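PDB 4ASM: beta-agarase D from Zobellia galactanivorans, which hydrolyses the beta-1,4 linkages of agarose in a random, endo-acting manner with retention of anomeric configuration, through its GH16 catalytic domain. Local coordinates for residues Pro116-Lys130 with Ser316-Gln328. Residues are numbered along the deposited sequence; the frame is centred on the assembly and turned at random.
With IMD (imidazole), chain C.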
# COMPACT_ATOMS: atom_id res chain seq x y z
N PRO A 116 17.33 -15.94 0.15
CA PRO A 116 17.56 -15.59 -1.25
C PRO A 116 17.11 -14.17 -1.56
O PRO A 116 16.05 -13.72 -1.11
CB PRO A 116 16.67 -16.58 -2.01
CG PRO A 116 16.60 -17.79 -1.10
CD PRO A 116 16.55 -17.18 0.29
N GLU A 117 17.94 -13.45 -2.31
CA GLU A 117 17.61 -12.07 -2.67
C GLU A 117 16.54 -12.02 -3.74
O GLU A 117 16.60 -12.74 -4.72
CB GLU A 117 18.85 -11.31 -3.15
CG GLU A 117 18.54 -9.87 -3.54
CD GLU A 117 19.77 -9.03 -3.74
OE1 GLU A 117 20.51 -8.81 -2.76
OE2 GLU A 117 19.98 -8.58 -4.88
N THR A 118 15.56 -11.16 -3.54
CA THR A 118 14.49 -10.98 -4.52
C THR A 118 14.64 -9.63 -5.19
O THR A 118 14.47 -8.58 -4.55
CB THR A 118 13.11 -11.09 -3.88
OG1 THR A 118 13.00 -12.39 -3.28
CG2 THR A 118 12.03 -10.94 -4.95
N ARG A 119 14.97 -9.66 -6.47
CA ARG A 119 15.08 -8.44 -7.25
C ARG A 119 13.68 -8.02 -7.63
O ARG A 119 12.86 -8.86 -7.99
CB ARG A 119 15.92 -8.69 -8.51
CG ARG A 119 17.29 -9.34 -8.22
CD ARG A 119 18.20 -9.34 -9.45
NE ARG A 119 17.57 -9.93 -10.63
CZ ARG A 119 18.11 -9.94 -11.84
NH1 ARG A 119 19.33 -9.42 -12.03
NH2 ARG A 119 17.44 -10.47 -12.86
N ALA A 120 13.39 -6.72 -7.57
CA ALA A 120 12.02 -6.25 -7.82
C ALA A 120 11.98 -4.80 -8.28
O ALA A 120 12.83 -4.02 -7.91
CB ALA A 120 11.19 -6.39 -6.53
N GLY A 121 10.96 -4.42 -9.01
CA GLY A 121 10.86 -3.03 -9.45
C GLY A 121 10.21 -2.12 -8.42
O GLY A 121 9.45 -2.56 -7.54
N CYS A 122 10.48 -0.82 -8.55
CA CYS A 122 9.92 0.20 -7.68
C CYS A 122 9.92 1.49 -8.47
O CYS A 122 10.95 1.84 -9.05
CB CYS A 122 10.78 0.36 -6.42
SG CYS A 122 10.08 1.48 -5.18
N ILE A 123 8.78 2.19 -8.49
CA ILE A 123 8.70 3.46 -9.18
C ILE A 123 8.09 4.52 -8.29
O ILE A 123 7.34 4.21 -7.37
CB ILE A 123 7.89 3.36 -10.51
CG1 ILE A 123 6.40 3.17 -10.23
CG2 ILE A 123 8.45 2.24 -11.38
CD1 ILE A 123 5.56 3.15 -11.52
N THR A 124 8.38 5.78 -8.63
CA THR A 124 7.82 6.95 -7.95
C THR A 124 7.22 7.91 -8.99
O THR A 124 7.84 8.16 -10.03
CB THR A 124 8.94 7.70 -7.23
OG1 THR A 124 9.58 6.82 -6.29
CG2 THR A 124 8.40 8.89 -6.48
N ASN A 125 6.02 8.42 -8.72
CA ASN A 125 5.36 9.42 -9.56
C ASN A 125 5.97 10.79 -9.34
O ASN A 125 6.36 11.14 -8.22
CB ASN A 125 3.84 9.39 -9.27
CG ASN A 125 3.00 10.04 -10.36
OD1 ASN A 125 2.12 9.40 -10.96
ND2 ASN A 125 3.23 11.30 -10.59
N LYS A 126 6.10 11.56 -10.43
CA LYS A 126 6.76 12.88 -10.32
C LYS A 126 5.84 13.97 -9.76
O LYS A 126 6.30 15.08 -9.49
CB LYS A 126 7.29 13.30 -11.69
CG LYS A 126 8.32 12.32 -12.20
CD LYS A 126 9.70 12.85 -12.02
CE LYS A 126 10.18 13.49 -13.29
NZ LYS A 126 11.53 14.05 -13.05
N THR A 127 4.56 13.64 -9.60
CA THR A 127 3.58 14.58 -9.09
C THR A 127 3.09 14.08 -7.73
O THR A 127 2.51 12.99 -7.65
CB THR A 127 2.38 14.73 -10.05
OG1 THR A 127 2.88 15.11 -11.34
CG2 THR A 127 1.40 15.81 -9.52
N ARG A 128 3.32 14.89 -6.70
CA ARG A 128 2.93 14.53 -5.33
C ARG A 128 1.45 14.76 -5.09
O ARG A 128 0.78 15.49 -5.83
CB ARG A 128 3.79 15.28 -4.32
CG ARG A 128 5.24 14.81 -4.36
CD ARG A 128 6.12 15.56 -3.37
NE ARG A 128 7.49 15.05 -3.42
CZ ARG A 128 8.56 15.82 -3.24
NH1 ARG A 128 8.40 17.12 -2.98
NH2 ARG A 128 9.78 15.31 -3.28
N VAL A 129 0.93 14.11 -4.06
CA VAL A 129 -0.48 14.26 -3.70
C VAL A 129 -0.64 14.68 -2.25
O VAL A 129 0.22 14.39 -1.39
CB VAL A 129 -1.27 12.95 -3.98
CG1 VAL A 129 -1.13 12.51 -5.44
CG2 VAL A 129 -0.85 11.81 -3.05
N LYS A 130 -1.74 15.36 -1.96
CA LYS A 130 -2.07 15.77 -0.59
C LYS A 130 -3.58 15.88 -0.47
O LYS A 130 -4.27 16.22 -1.45
CB LYS A 130 -1.40 17.12 -0.24
CG LYS A 130 -1.36 17.39 1.29
CD LYS A 130 -0.63 18.69 1.61
CE LYS A 130 -0.55 18.90 3.11
NZ LYS A 130 0.34 20.06 3.41
N SER A 316 -0.19 15.36 7.56
CA SER A 316 0.04 16.78 7.34
C SER A 316 0.97 17.05 6.18
O SER A 316 1.24 18.21 5.87
CB SER A 316 0.61 17.41 8.62
OG SER A 316 1.84 16.83 8.99
N LYS A 317 1.48 15.99 5.54
CA LYS A 317 2.52 16.17 4.52
C LYS A 317 2.12 15.61 3.17
O LYS A 317 1.51 14.52 3.09
CB LYS A 317 3.82 15.51 4.98
CG LYS A 317 4.44 16.24 6.19
CD LYS A 317 5.55 15.44 6.87
CE LYS A 317 6.19 16.25 8.00
NZ LYS A 317 7.20 15.46 8.74
N GLU A 318 2.44 16.34 2.10
CA GLU A 318 2.32 15.79 0.75
C GLU A 318 3.14 14.51 0.61
O GLU A 318 4.17 14.30 1.29
CB GLU A 318 2.71 16.80 -0.35
CG GLU A 318 4.19 17.15 -0.36
CD GLU A 318 4.60 18.06 -1.49
OE1 GLU A 318 3.75 18.40 -2.34
OE2 GLU A 318 5.80 18.42 -1.52
N MET A 319 2.69 13.65 -0.29
CA MET A 319 3.24 12.31 -0.44
C MET A 319 3.56 11.94 -1.89
O MET A 319 2.90 12.39 -2.82
CB MET A 319 2.27 11.28 0.15
CG MET A 319 2.05 11.48 1.64
SD MET A 319 1.04 10.15 2.30
CE MET A 319 0.81 10.82 3.96
N ASP A 320 4.62 11.15 -2.06
CA ASP A 320 4.94 10.52 -3.34
C ASP A 320 4.09 9.28 -3.55
O ASP A 320 3.91 8.47 -2.64
CB ASP A 320 6.40 10.08 -3.36
CG ASP A 320 7.37 11.25 -3.18
OD1 ASP A 320 7.20 12.25 -3.91
OD2 ASP A 320 8.28 11.15 -2.34
N ILE A 321 3.61 9.11 -4.79
CA ILE A 321 2.95 7.86 -5.19
C ILE A 321 4.03 6.87 -5.59
O ILE A 321 4.86 7.17 -6.46
CB ILE A 321 1.99 8.03 -6.38
CG1 ILE A 321 0.93 9.08 -6.10
CG2 ILE A 321 1.34 6.68 -6.73
CD1 ILE A 321 0.22 9.58 -7.36
N ILE A 322 4.02 5.70 -4.94
CA ILE A 322 4.98 4.64 -5.20
C ILE A 322 4.24 3.36 -5.57
O ILE A 322 3.22 3.00 -4.97
CB ILE A 322 5.87 4.39 -3.96
CG1 ILE A 322 6.64 5.69 -3.60
CG2 ILE A 322 6.82 3.22 -4.21
CD1 ILE A 322 7.40 5.65 -2.30
N ILE A 323 4.72 2.68 -6.61
CA ILE A 323 4.21 1.35 -6.94
C ILE A 323 5.39 0.43 -6.93
O ILE A 323 6.44 0.75 -7.51
CB ILE A 323 3.49 1.33 -8.31
CG1 ILE A 323 2.33 2.32 -8.29
CG2 ILE A 323 3.01 -0.11 -8.60
CD1 ILE A 323 1.63 2.46 -9.64
N ASN A 324 5.26 -0.72 -6.27
CA ASN A 324 6.38 -1.65 -6.22
C ASN A 324 5.98 -3.08 -5.89
O ASN A 324 4.81 -3.36 -5.65
CB ASN A 324 7.51 -1.16 -5.27
CG ASN A 324 7.19 -1.37 -3.78
OD1 ASN A 324 6.33 -2.16 -3.42
ND2 ASN A 324 7.93 -0.69 -2.92
N VAL A 325 6.98 -3.95 -5.88
CA VAL A 325 6.84 -5.29 -5.36
C VAL A 325 7.88 -5.42 -4.23
O VAL A 325 8.97 -4.86 -4.33
CB VAL A 325 7.09 -6.32 -6.49
CG1 VAL A 325 7.43 -7.73 -5.94
CG2 VAL A 325 5.88 -6.32 -7.44
N GLU A 326 7.53 -6.14 -3.16
CA GLU A 326 8.43 -6.33 -2.01
C GLU A 326 8.42 -7.75 -1.50
O GLU A 326 7.36 -8.38 -1.41
CB GLU A 326 8.05 -5.41 -0.85
CG GLU A 326 8.27 -3.94 -1.16
CD GLU A 326 7.80 -3.02 -0.05
OE1 GLU A 326 7.43 -3.52 1.05
OE2 GLU A 326 7.82 -1.79 -0.26
N ASP A 327 9.60 -8.21 -1.12
CA ASP A 327 9.80 -9.41 -0.30
C ASP A 327 10.08 -8.91 1.12
O ASP A 327 11.21 -8.56 1.46
CB ASP A 327 10.99 -10.20 -0.86
CG ASP A 327 11.06 -11.62 -0.34
OD1 ASP A 327 10.43 -11.91 0.70
OD2 ASP A 327 11.77 -12.45 -0.95
N GLN A 328 9.04 -8.83 1.94
CA GLN A 328 9.17 -8.21 3.28
C GLN A 328 9.82 -9.15 4.28
O GLN A 328 9.73 -10.38 4.16
CB GLN A 328 7.81 -7.69 3.76
CG GLN A 328 7.27 -6.64 2.78
CD GLN A 328 5.90 -6.09 3.13
OE1 GLN A 328 5.43 -5.09 2.55
NE2 GLN A 328 5.24 -6.75 4.04
N1 IMD C . 4.33 0.13 2.48
C2 IMD C . 5.51 0.01 1.87
N3 IMD C . 5.55 -1.19 1.25
C4 IMD C . 4.38 -1.83 1.46
C5 IMD C . 3.61 -0.99 2.25
O HOH W 1 13.44 -14.49 -0.38
O HOH W 2 4.25 11.28 -6.47
O HOH W 3 7.57 12.88 -6.53
O HOH W 4 10.42 12.44 -3.31
O HOH W 5 2.86 19.22 2.39
O HOH W 6 0.32 20.91 6.09
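Ile123 and Ile323 form an antiparallel hydrogen-bonded pair at the tight centre of this contact, Ile123 N reaching Ile323 O at 2.9 Å. Their side chains lie alongside each other, Ile123 CG1 3.9 Å from Ile323 CB. On the other face Cys122 SG, swung anti to its backbone N (chi1 -174°), packs against Ile322 CG2 and Asn324 CB. At one end Thr118 OG1 donates to the anti lone pair of Asp327 OD2 (2.6 Å) and accepts from Arg97 NE.

Beyond Asn125 the register slips by two residues, and water 2 links Asn125 O and Thr127 O to Ile321 N. Arg128, Glu318 and Lys130 line the looser solvent side, Asp320 lying deeper. A salt-bridge network joins extended Arg128 to two carboxylates: NE, in the guanidinium plane, to Asp320 OD1 (2.9 Å), NH1 to Glu318 OE2 from above the carboxylate plane (3.3 Å). Replacing Arg128 with an alanine is likely to leave both without their shared cation, though Asp320 OD2 would still have His61 ND1. Water 6 bridges Lys130 NZ and Ser316 O.

Glu326, probably substrate-binding, accepts from Asn324 ND2. Within the GH16 beta-sandwich, strand 320-326 lies between strands 112-125 and 147-153, with Trp151 against Ile322 and Asn324.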